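Local coordinates for protein Cyclo(L-leucyl-L-phenylalanyl) synthase (Streptomyces noursei, PDB 3OQV) that makes cyclodipeptides from aminoacyl-tRNAs without ATP, joining phenylalanine and leucine into a precursor of the antibacterial peptide albonoursin, at residues Thr206-Thr209 against Ala210-Ser213; Leu176-Val179 against Leu180-Pro184; Arg132-Thr135 against Asp136-Phe139; Phe145-Ala148 against Cys149-Met152. All blocks are in the same frame, centred on the assembly; numbering follows the deposited sequence.

Interaction 1 of 4, residues Thr206-Thr209 against Ala210-Ser213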
loop_
_atom_site.group_PDB
_atom_site.type_symbol
_atom_site.label_atom_id
_atom_site.label_comp_id
_atom_site.label_asym_id
_atom_site.label_seq_id
_atom_site.Cartn_x
_atom_site.Cartn_y
_atom_site.Cartn_z
ATOM N N THR A 206 0.685 -7.085 -8.387
ATOM C CA THR A 206 0.259 -6.804 -7.022
ATOM C C THR A 206 -1.222 -6.446 -6.968
ATOM O O THR A 206 -1.826 -6.142 -8.001
ATOM C CB THR A 206 1.116 -5.695 -6.365
ATOM O OG1 THR A 206 1.038 -4.496 -7.145
ATOM C CG2 THR A 206 2.564 -6.135 -6.283
ATOM N N PRO A 207 -1.825 -6.512 -5.768
ATOM C CA PRO A 207 -3.274 -6.363 -5.694
ATOM C C PRO A 207 -3.828 -5.045 -6.266
ATOM O O PRO A 207 -4.945 -5.029 -6.777
ATOM C CB PRO A 207 -3.553 -6.469 -4.195
ATOM C CG PRO A 207 -2.509 -7.463 -3.725
ATOM C CD PRO A 207 -1.267 -7.084 -4.523
ATOM N N ILE A 208 -3.086 -3.950 -6.143
ATOM C CA ILE A 208 -3.532 -2.674 -6.719
ATOM C C ILE A 208 -3.792 -2.782 -8.229
ATOM O O ILE A 208 -4.689 -2.122 -8.759
ATOM C CB ILE A 208 -2.544 -1.525 -6.432
ATOM C CG1 ILE A 208 -3.149 -0.172 -6.832
ATOM C CG2 ILE A 208 -1.227 -1.756 -7.161
ATOM C CD1 ILE A 208 -4.333 0.256 -5.990
ATOM N N THR A 209 -3.072 -3.678 -8.905
ATOM C CA THR A 209 -3.261 -3.833 -10.339
ATOM C C THR A 209 -4.607 -4.472 -10.659
ATOM O O THR A 209 -5.156 -4.257 -11.740
ATOM C CB THR A 209 -2.126 -4.632 -11.007
ATOM O OG1 THR A 209 -2.218 -6.007 -10.620
ATOM C CG2 THR A 209 -0.761 -4.066 -10.603
ATOM N N ALA A 210 -5.189 -5.171 -9.690
ATOM C CA ALA A 210 -6.555 -5.673 -9.845
ATOM C C ALA A 210 -7.590 -4.554 -9.760
ATOM O O ALA A 210 -8.530 -4.511 -10.552
ATOM C CB ALA A 210 -6.850 -6.776 -8.817
ATOM N N PHE A 211 -7.381 -3.607 -8.848
ATOM C CA PHE A 211 -8.191 -2.391 -8.806
ATOM C C PHE A 211 -8.075 -1.604 -10.113
ATOM O O PHE A 211 -9.074 -1.138 -10.666
ATOM C CB PHE A 211 -7.787 -1.513 -7.609
ATOM C CG PHE A 211 -8.512 -0.200 -7.544
ATOM C CD1 PHE A 211 -9.800 -0.125 -7.030
ATOM C CD2 PHE A 211 -7.926 0.952 -8.042
ATOM C CE1 PHE A 211 -10.487 1.077 -7.027
ATOM C CE2 PHE A 211 -8.608 2.156 -8.037
ATOM C CZ PHE A 211 -9.886 2.217 -7.521
ATOM N N LEU A 212 -6.851 -1.431 -10.593
ATOM C CA LEU A 212 -6.595 -0.550 -11.737
ATOM C C LEU A 212 -7.171 -1.119 -13.035
ATOM O O LEU A 212 -7.460 -0.386 -13.978
ATOM C CB LEU A 212 -5.089 -0.292 -11.886
ATOM C CG LEU A 212 -4.543 0.608 -10.771
ATOM C CD1 LEU A 212 -3.040 0.777 -10.864
ATOM C CD2 LEU A 212 -5.258 1.967 -10.781
ATOM N N SER A 213 -7.375 -2.427 -13.084
ATOM C CA SER A 213 -7.835 -3.038 -14.330
ATOM C C SER A 213 -9.364 -3.151 -14.441
ATOM O O SER A 213 -9.892 -3.562 -15.479
ATOM C CB SER A 213 -7.164 -4.396 -14.538
ATOM O OG SER A 213 -7.596 -5.302 -13.556
#

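Interaction 2 of 4, residues Leu176-Val179 against Leu180-Pro184. With DTD (dithiane diol), chain B; PO4 (phosphate ion), chain C.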
loop_
_atom_site.group_PDB
_atom_site.type_symbol
_atom_site.label_atom_id
_atom_site.label_comp_id
_atom_site.label_asym_id
_atom_site.label_seq_id
_atom_site.Cartn_x
_atom_site.Cartn_y
_atom_site.Cartn_z
ATOM N N LEU A 176 -11.448 -7.048 2.939
ATOM C CA LEU A 176 -12.178 -5.819 2.726
ATOM C C LEU A 176 -11.731 -4.727 3.696
ATOM O O LEU A 176 -11.451 -3.598 3.284
ATOM C CB LEU A 176 -13.684 -6.067 2.850
ATOM C CG LEU A 176 -14.580 -4.866 2.536
ATOM C CD1 LEU A 176 -14.265 -4.272 1.168
ATOM C CD2 LEU A 176 -16.057 -5.281 2.618
ATOM N N ASN A 177 -11.658 -5.064 4.981
ATOM C CA ASN A 177 -11.152 -4.139 5.991
ATOM C C ASN A 177 -9.783 -3.601 5.595
ATOM O O ASN A 177 -9.494 -2.412 5.747
ATOM C CB ASN A 177 -11.041 -4.842 7.345
ATOM C CG ASN A 177 -12.389 -5.129 7.961
ATOM O OD1 ASN A 177 -13.389 -4.537 7.578
ATOM N ND2 ASN A 177 -12.411 -5.992 8.962
ATOM N N TYR A 178 -8.927 -4.517 5.156
ATOM C CA TYR A 178 -7.562 -4.216 4.752
ATOM C C TYR A 178 -7.562 -3.249 3.562
ATOM O O TYR A 178 -6.831 -2.259 3.545
ATOM C CB TYR A 178 -6.868 -5.534 4.375
ATOM C CG TYR A 178 -5.406 -5.406 4.024
ATOM C CD1 TYR A 178 -4.421 -5.502 5.006
ATOM C CD2 TYR A 178 -5.005 -5.243 2.709
ATOM C CE1 TYR A 178 -3.078 -5.373 4.685
ATOM C CE2 TYR A 178 -3.663 -5.117 2.379
ATOM C CZ TYR A 178 -2.708 -5.182 3.370
ATOM O OH TYR A 178 -1.372 -5.071 3.036
ATOM N N VAL A 179 -8.395 -3.538 2.573
ATOM C CA VAL A 179 -8.362 -2.786 1.325
ATOM C C VAL A 179 -9.004 -1.405 1.511
ATOM O O VAL A 179 -8.472 -0.407 1.027
ATOM C CB VAL A 179 -9.066 -3.547 0.190
ATOM C CG1 VAL A 179 -9.492 -2.579 -0.939
ATOM C CG2 VAL A 179 -8.149 -4.659 -0.357
ATOM N N LEU A 180 -10.109 -1.342 2.254
ATOM C CA LEU A 180 -10.737 -0.059 2.567
ATOM C C LEU A 180 -9.847 0.889 3.372
ATOM O O LEU A 180 -9.992 2.099 3.254
ATOM C CB LEU A 180 -12.086 -0.245 3.281
ATOM C CG LEU A 180 -13.163 -0.908 2.422
ATOM C CD1 LEU A 180 -14.497 -0.959 3.154
ATOM C CD2 LEU A 180 -13.307 -0.209 1.070
ATOM N N ALA A 181 -9.000 0.346 4.251
ATOM C CA ALA A 181 -7.985 1.150 4.933
ATOM C C ALA A 181 -6.973 1.776 3.958
ATOM O O ALA A 181 -6.457 2.862 4.210
ATOM C CB ALA A 181 -7.259 0.318 6.020
ATOM N N GLU A 182 -6.654 1.056 2.884
ATOM C CA GLU A 182 -5.660 1.492 1.888
ATOM C C GLU A 182 -6.251 2.473 0.880
ATOM O O GLU A 182 -5.522 3.215 0.214
ATOM C CB GLU A 182 -5.119 0.278 1.127
ATOM C CG GLU A 182 -4.210 -0.621 1.967
ATOM C CD GLU A 182 -3.484 -1.656 1.122
ATOM O OE1 GLU A 182 -4.102 -2.192 0.184
ATOM O OE2 GLU A 182 -2.279 -1.897 1.351
ATOM N N ALA A 183 -7.572 2.452 0.757
ATOM C CA ALA A 183 -8.258 3.105 -0.356
ATOM C C ALA A 183 -8.038 4.622 -0.442
ATOM O O ALA A 183 -7.910 5.154 -1.545
ATOM C CB ALA A 183 -9.755 2.783 -0.325
ATOM N N PRO A 184 -8.038 5.329 0.707
ATOM C CA PRO A 184 -7.695 6.756 0.664
ATOM C C PRO A 184 -6.388 7.024 -0.081
ATOM O O PRO A 184 -6.274 8.026 -0.803
ATOM C CB PRO A 184 -7.560 7.120 2.146
ATOM C CG PRO A 184 -8.606 6.223 2.811
ATOM C CD PRO A 184 -8.483 4.909 2.053
HETATM S S1 DTD B . -1.585 1.599 -1.675
HETATM C C1 DTD B . -1.340 0.248 -2.779
HETATM C C2 DTD B . 0.094 -0.235 -2.608
HETATM O O2 DTD B . 0.507 -0.958 -3.775
HETATM C C3 DTD B . 0.195 -1.090 -1.348
HETATM O O3 DTD B . 1.199 -2.104 -1.486
HETATM C C4 DTD B . 0.512 -0.224 -0.135
HETATM S S4 DTD B . -0.656 1.092 0.026
HETATM P P PO4 C . -1.473 -4.622 -0.709
HETATM O O1 PO4 C . -1.422 -6.079 -0.307
HETATM O O2 PO4 C . -1.114 -3.777 0.495
HETATM O O3 PO4 C . -0.524 -4.368 -1.847
HETATM O O4 PO4 C . -2.887 -4.299 -1.151
#

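Interaction 3 of 4, residues Arg132-Thr135 against Asp136-Phe139. With PO4 (phosphate ion), chain D.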
loop_
_atom_site.group_PDB
_atom_site.type_symbol
_atom_site.label_atom_id
_atom_site.label_comp_id
_atom_site.label_asym_id
_atom_site.label_seq_id
_atom_site.Cartn_x
_atom_site.Cartn_y
_atom_site.Cartn_z
ATOM N N ARG A 132 -11.062 9.245 3.820
ATOM C CA ARG A 132 -11.670 7.966 4.151
ATOM C C ARG A 132 -13.196 8.044 4.235
ATOM O O ARG A 132 -13.889 7.140 3.788
ATOM C CB ARG A 132 -11.082 7.440 5.466
ATOM C CG ARG A 132 -11.753 6.200 6.023
ATOM C CD ARG A 132 -11.275 4.948 5.339
ATOM N NE ARG A 132 -11.964 3.762 5.847
ATOM C CZ ARG A 132 -11.435 2.879 6.689
ATOM N NH1 ARG A 132 -10.196 3.032 7.138
ATOM N NH2 ARG A 132 -12.141 1.821 7.059
ATOM N N GLU A 133 -13.712 9.125 4.805
ATOM C CA GLU A 133 -15.128 9.444 4.691
ATOM C C GLU A 133 -15.610 9.252 3.245
ATOM O O GLU A 133 -16.647 8.628 2.997
ATOM C CB GLU A 133 -15.365 10.883 5.162
ATOM C CG GLU A 133 -16.817 11.226 5.485
ATOM C CD GLU A 133 -17.046 12.727 5.650
ATOM O OE1 GLU A 133 -16.186 13.408 6.253
ATOM O OE2 GLU A 133 -18.087 13.226 5.170
ATOM N N ARG A 134 -14.824 9.751 2.294
ATOM C CA ARG A 134 -15.236 9.786 0.895
ATOM C C ARG A 134 -15.144 8.410 0.247
ATOM O O ARG A 134 -16.047 8.011 -0.484
ATOM C CB ARG A 134 -14.386 10.780 0.101
ATOM C CG ARG A 134 -14.911 12.197 0.126
ATOM C CD ARG A 134 -13.940 13.129 -0.576
ATOM N NE ARG A 134 -13.504 14.195 0.318
ATOM C CZ ARG A 134 -12.249 14.605 0.452
ATOM N NH1 ARG A 134 -11.273 14.054 -0.266
ATOM N NH2 ARG A 134 -11.977 15.592 1.293
ATOM N N THR A 135 -14.046 7.694 0.498
ATOM C CA THR A 135 -13.880 6.348 -0.053
ATOM C C THR A 135 -14.872 5.327 0.530
ATOM O O THR A 135 -15.403 4.497 -0.204
ATOM C CB THR A 135 -12.423 5.812 0.081
ATOM O OG1 THR A 135 -12.014 5.826 1.460
ATOM C CG2 THR A 135 -11.460 6.637 -0.758
ATOM N N ASP A 136 -15.109 5.387 1.839
ATOM C CA ASP A 136 -16.152 4.573 2.467
ATOM C C ASP A 136 -17.508 4.776 1.797
ATOM O O ASP A 136 -18.116 3.823 1.327
ATOM C CB ASP A 136 -16.259 4.883 3.962
ATOM C CG ASP A 136 -15.172 4.199 4.785
ATOM O OD1 ASP A 136 -14.484 3.292 4.264
ATOM O OD2 ASP A 136 -14.993 4.589 5.958
ATOM N N ARG A 137 -17.939 6.032 1.702
ATOM C CA ARG A 137 -19.164 6.388 0.996
ATOM C C ARG A 137 -19.191 5.896 -0.451
ATOM O O ARG A 137 -20.171 5.278 -0.880
ATOM C CB ARG A 137 -19.410 7.900 1.063
ATOM C CG ARG A 137 -20.251 8.450 -0.086
ATOM C CD ARG A 137 -21.039 9.684 0.326
ATOM N NE ARG A 137 -20.367 10.437 1.383
ATOM C CZ ARG A 137 -19.418 11.347 1.171
ATOM N NH1 ARG A 137 -18.846 11.963 2.201
ATOM N NH2 ARG A 137 -19.033 11.635 -0.068
ATOM N N ALA A 138 -18.118 6.162 -1.199
ATOM C CA ALA A 138 -18.005 5.664 -2.565
ATOM C C ALA A 138 -18.187 4.157 -2.639
ATOM O O ALA A 138 -18.826 3.654 -3.566
ATOM C CB ALA A 138 -16.675 6.075 -3.194
ATOM N N PHE A 139 -17.653 3.433 -1.656
ATOM C CA PHE A 139 -17.745 1.975 -1.676
ATOM C C PHE A 139 -19.186 1.489 -1.525
ATOM O O PHE A 139 -19.562 0.439 -2.056
ATOM C CB PHE A 139 -16.882 1.341 -0.583
ATOM C CG PHE A 139 -17.054 -0.150 -0.474
ATOM C CD1 PHE A 139 -16.307 -1.008 -1.266
ATOM C CD2 PHE A 139 -18.004 -0.691 0.384
ATOM C CE1 PHE A 139 -16.482 -2.381 -1.185
ATOM C CE2 PHE A 139 -18.178 -2.063 0.478
ATOM C CZ PHE A 139 -17.417 -2.910 -0.305
HETATM P P PO4 D . -9.925 1.034 10.434
HETATM O O1 PO4 D . -8.902 0.735 9.356
HETATM O O2 PO4 D . -11.257 0.474 9.987
HETATM O O3 PO4 D . -9.505 0.413 11.746
HETATM O O4 PO4 D . -10.030 2.527 10.630
HETATM O O HOH W 1 -12.558 3.322 2.263
#

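Interaction 4 of 4, residues Phe145-Ala148 against Cys149-Met152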
loop_
_atom_site.group_PDB
_atom_site.type_symbol
_atom_site.label_atom_id
_atom_site.label_comp_id
_atom_site.label_asym_id
_atom_site.label_seq_id
_atom_site.Cartn_x
_atom_site.Cartn_y
_atom_site.Cartn_z
ATOM N N PHE A 145 -16.766 1.224 -8.278
ATOM C CA PHE A 145 -15.691 1.347 -7.301
ATOM C C PHE A 145 -15.720 0.157 -6.357
ATOM O O PHE A 145 -14.678 -0.346 -5.947
ATOM C CB PHE A 145 -15.845 2.644 -6.508
ATOM C CG PHE A 145 -14.742 2.889 -5.529
ATOM C CD1 PHE A 145 -13.517 3.370 -5.957
ATOM C CD2 PHE A 145 -14.918 2.614 -4.181
ATOM C CE1 PHE A 145 -12.498 3.589 -5.066
ATOM C CE2 PHE A 145 -13.906 2.842 -3.281
ATOM C CZ PHE A 145 -12.687 3.323 -3.722
ATOM N N ALA A 146 -16.928 -0.293 -6.030
ATOM C CA ALA A 146 -17.119 -1.386 -5.096
ATOM C C ALA A 146 -16.640 -2.696 -5.702
ATOM O O ALA A 146 -15.935 -3.462 -5.050
ATOM C CB ALA A 146 -18.576 -1.481 -4.690
ATOM N N THR A 147 -16.976 -2.924 -6.970
ATOM C CA THR A 147 -16.476 -4.088 -7.694
ATOM C C THR A 147 -14.954 -4.082 -7.789
ATOM O O THR A 147 -14.309 -5.117 -7.606
ATOM C CB THR A 147 -17.059 -4.158 -9.120
ATOM O OG1 THR A 147 -18.478 -4.323 -9.044
ATOM C CG2 THR A 147 -16.452 -5.330 -9.885
ATOM N N ALA A 148 -14.396 -2.906 -8.068
ATOM C CA ALA A 148 -12.950 -2.723 -8.193
ATOM C C ALA A 148 -12.234 -3.015 -6.878
ATOM O O ALA A 148 -11.248 -3.742 -6.846
ATOM C CB ALA A 148 -12.634 -1.306 -8.658
ATOM N N CYS A 149 -12.729 -2.428 -5.795
ATOM C CA CYS A 149 -12.229 -2.754 -4.468
ATOM C C CYS A 149 -12.332 -4.239 -4.191
ATOM O O CYS A 149 -11.405 -4.839 -3.676
ATOM C CB CYS A 149 -12.987 -1.974 -3.403
ATOM S SG CYS A 149 -12.524 -0.240 -3.350
ATOM N N GLU A 150 -13.465 -4.833 -4.557
ATOM C CA GLU A 150 -13.708 -6.239 -4.272
ATOM C C GLU A 150 -12.750 -7.129 -5.052
ATOM O O GLU A 150 -12.230 -8.114 -4.527
ATOM C CB GLU A 150 -15.164 -6.597 -4.604
ATOM C CG GLU A 150 -16.175 -5.958 -3.661
ATOM C CD GLU A 150 -17.618 -6.078 -4.137
ATOM O OE1 GLU A 150 -17.854 -6.609 -5.246
ATOM O OE2 GLU A 150 -18.523 -5.638 -3.393
ATOM N N ASP A 151 -12.485 -6.765 -6.302
ATOM C CA ASP A 151 -11.467 -7.465 -7.081
ATOM C C ASP A 151 -10.104 -7.397 -6.416
ATOM O O ASP A 151 -9.380 -8.395 -6.345
ATOM C CB ASP A 151 -11.396 -6.912 -8.512
ATOM C CG ASP A 151 -12.615 -7.290 -9.344
ATOM O OD1 ASP A 151 -13.340 -8.242 -8.955
ATOM O OD2 ASP A 151 -12.856 -6.624 -10.378
ATOM N N MET A 152 -9.782 -6.225 -5.881
ATOM C CA MET A 152 -8.568 -6.052 -5.108
ATOM C C MET A 152 -8.558 -6.920 -3.857
ATOM O O MET A 152 -7.533 -7.504 -3.529
ATOM C CB MET A 152 -8.374 -4.586 -4.702
ATOM C CG MET A 152 -6.975 -4.305 -4.192
ATOM S SD MET A 152 -6.688 -2.550 -3.919
ATOM C CE MET A 152 -5.136 -2.621 -3.037
#

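Interaction 1 of 4, residues Thr206-Thr209 against Ala210-Ser213
The Phe211 ring is the one flat side chain here, and the Ile208 side chain meets it at a slant. Ile208 CD1 lies 4.2 Å from Phe211 CD2, neither squarely over the face nor at the edge. From outside, the ring of Phe186 meets that of Phe211 with the planes about 50° apart. The Ile208 chain has CG1 anti to the backbone N (chi1 -170°). This runs the ethyl branch beside Phe211 and also past Leu212. Ile208 CG1 is 4.1 Å from Leu212 CD1. The three apolar chains therefore line one side of the short helix.

On the backbone, Leu212 N binds Ile208 O at 2.9 Å, and Ala210 N binds Pro207 O at 2.9 Å. Phe211 N adds a weak, longer bond to the same Pro207 oxygen. At the start of the helix, Thr206 O is gripped twice by one residue. Thr209 OG1 donates to Thr206 O at 2.7 Å, in the carbonyl plane, and Thr209 N adds a second bond. The Thr206 hydroxyl turns elsewhere, to His203 O.

Ile208 belongs to the pocket that holds dithiane diol. Helix 207-212 lies in the crossover between parallel strands 198-202 and 225-229, an arrangement typical of the Rossmann fold.

Interaction 2 of 4, residues Leu176-Val179 against Leu180-Pro184
Glu182 and Tyr178 lie one helical turn apart, and the two side chains run out to the same phosphate ion. Along Glu182, CB sits 3.4 Å from Val179 O, and CG sits 3.5 Å from Tyr178 O. CG lies anti to the carbonyl carbon (chi1 -71°), and the chain beyond it is extended. Glu182 OE1 then stands 2.8 Å from phosphate O4. The Glu182 OE2 branch slants in at the tyrosine ring, 3.7 Å from Tyr178 CE2, with carboxylate and ring planes 51° apart. Glu182 OE2 is also 3.6 Å from C4 of the dithiane diol. Its approach to phosphate O2 is too short to be reliable.

Tyr178 meets the phosphate with its edge, near the ring plane. Tyr178 OH is 2.9 Å from phosphate O2, an oxygen whose place is uncertain. A leucine here would probably leave the phosphate without its hydroxyl neighbour and the Glu182 carboxylate without the ring beside it.

On another side of the helix, Leu176 CD1 packs 3.8 Å from Leu180 CG. Leu180 N also gives Leu176 O a nearly straight bond of 2.8 Å. Residues 178-182 probably line the substrate site, and Glu182 may be critical in catalysis. Val153 and Val156 of helix 143-158 cover Val179. Helix 126-141 packs on Pro184 through Tyr128 and Val131. Val67 of strand 59-67 touches both Tyr178 and Glu182.

Interaction 3 of 4, residues Arg132-Thr135 against Asp136-Phe139
Arg132 O accepts from Asp136 N at 2.9 Å, and the same i to i+4 bonding runs on through Arg137, Ala138 and Phe139. The side chains of Arg132 and Asp136 join too. The arginine chain bends at chi2 (80°), which brings NE up to the Asp136 carboxylate. Arg132 NE gives Asp136 OD1 a bond of 3.0 Å at 160°, on the syn side of the carboxylate. A weak second bond goes to OD2. The guanidinium and carboxylate planes are nearly perpendicular, 82° apart. Water 1 accepts from Thr135 OG1 and donates to Asp136 OD1.

Helix 126-141 carries two i to i+4 salt bridges here. The first lies beside helix 169-193. The second, on the exposed side, is looser, with Glu133 OE2 3.3 Å from Arg137 NH1. The two chains lie side by side, and OE2 sits at the edge of the guanidinium. Arg134 instead pairs with Asp188 of helix 169-193.

With NE taken by Asp136, NH1 and NH2 of Arg132 point to a phosphate ion. Both bonds are weak, 3.4 Å from Arg132 NH1 to phosphate O1 and 3.3 Å from Arg132 NH2 to phosphate O2. Arg132 NH1 also bonds Tyr128 OH, and His70 and Gln123 hold the same phosphate.

Interaction 4 of 4, residues Phe145-Ala148 against Cys149-Met152
Asp151 N donates to Thr147 O at 2.8 Å, the shortest backbone bond across this part of helix 143-158. Cys149 N to Phe145 O, at 2.9 Å and 173°, is the straighter one. Thr147 and Asp151 also lie side by side, with Thr147 CG2 3.9 Å from Asp151 OD2. The Thr147 hydroxyl has its partner a turn earlier, at Ala143 O.

One turn apart, Phe145 and Cys149 form a sulfur-aromatic contact. Cys149 SG sits over one face of the Phe145 ring, 3.8 Å from its centroid and 28° off the normal. It is displaced toward the rim, so Phe145 CE2 is the nearest ring atom at 3.4 Å. The ring gets there because its CG stands anti to the backbone N (chi1 -177°), while SG lies beside the backbone N of its own residue.

Ala138 of helix 126-141 touches Phe145 from the other side of the ring plane, and the Phe219 ring also meets it. A serine in place of Phe145 would probably leave the Cys149 sulfur without its aromatic face and open a gap between the two helices. The thiol, buried and lying on an aromatic face, is thus part of the apolar core and not of the polar surface.

Interaction 4 touches each of the other three. Pro207 O of interaction 1 is 3.4 Å from Met152 CG, and Phe211 CE1 is 3.8 Å from Phe145 CE1. Toward interaction 2, Met152 CE comes 3.4 Å from Glu182 OE1. Interaction 3 packs against it, with Thr135 O 3.8 Å from Phe145 CE2, and interaction 3 meets interaction 2 where Phe139 CZ is 3.7 Å from Leu176 CD1. Interactions 1 and 2 do not touch; their nearest atoms are about 6 Å apart. Both contribute to the dithiane diol pocket, which also includes Ser37, the inferred nucleophile. The Thr135 side chain of interaction 3 is about 11 Å from that ligand.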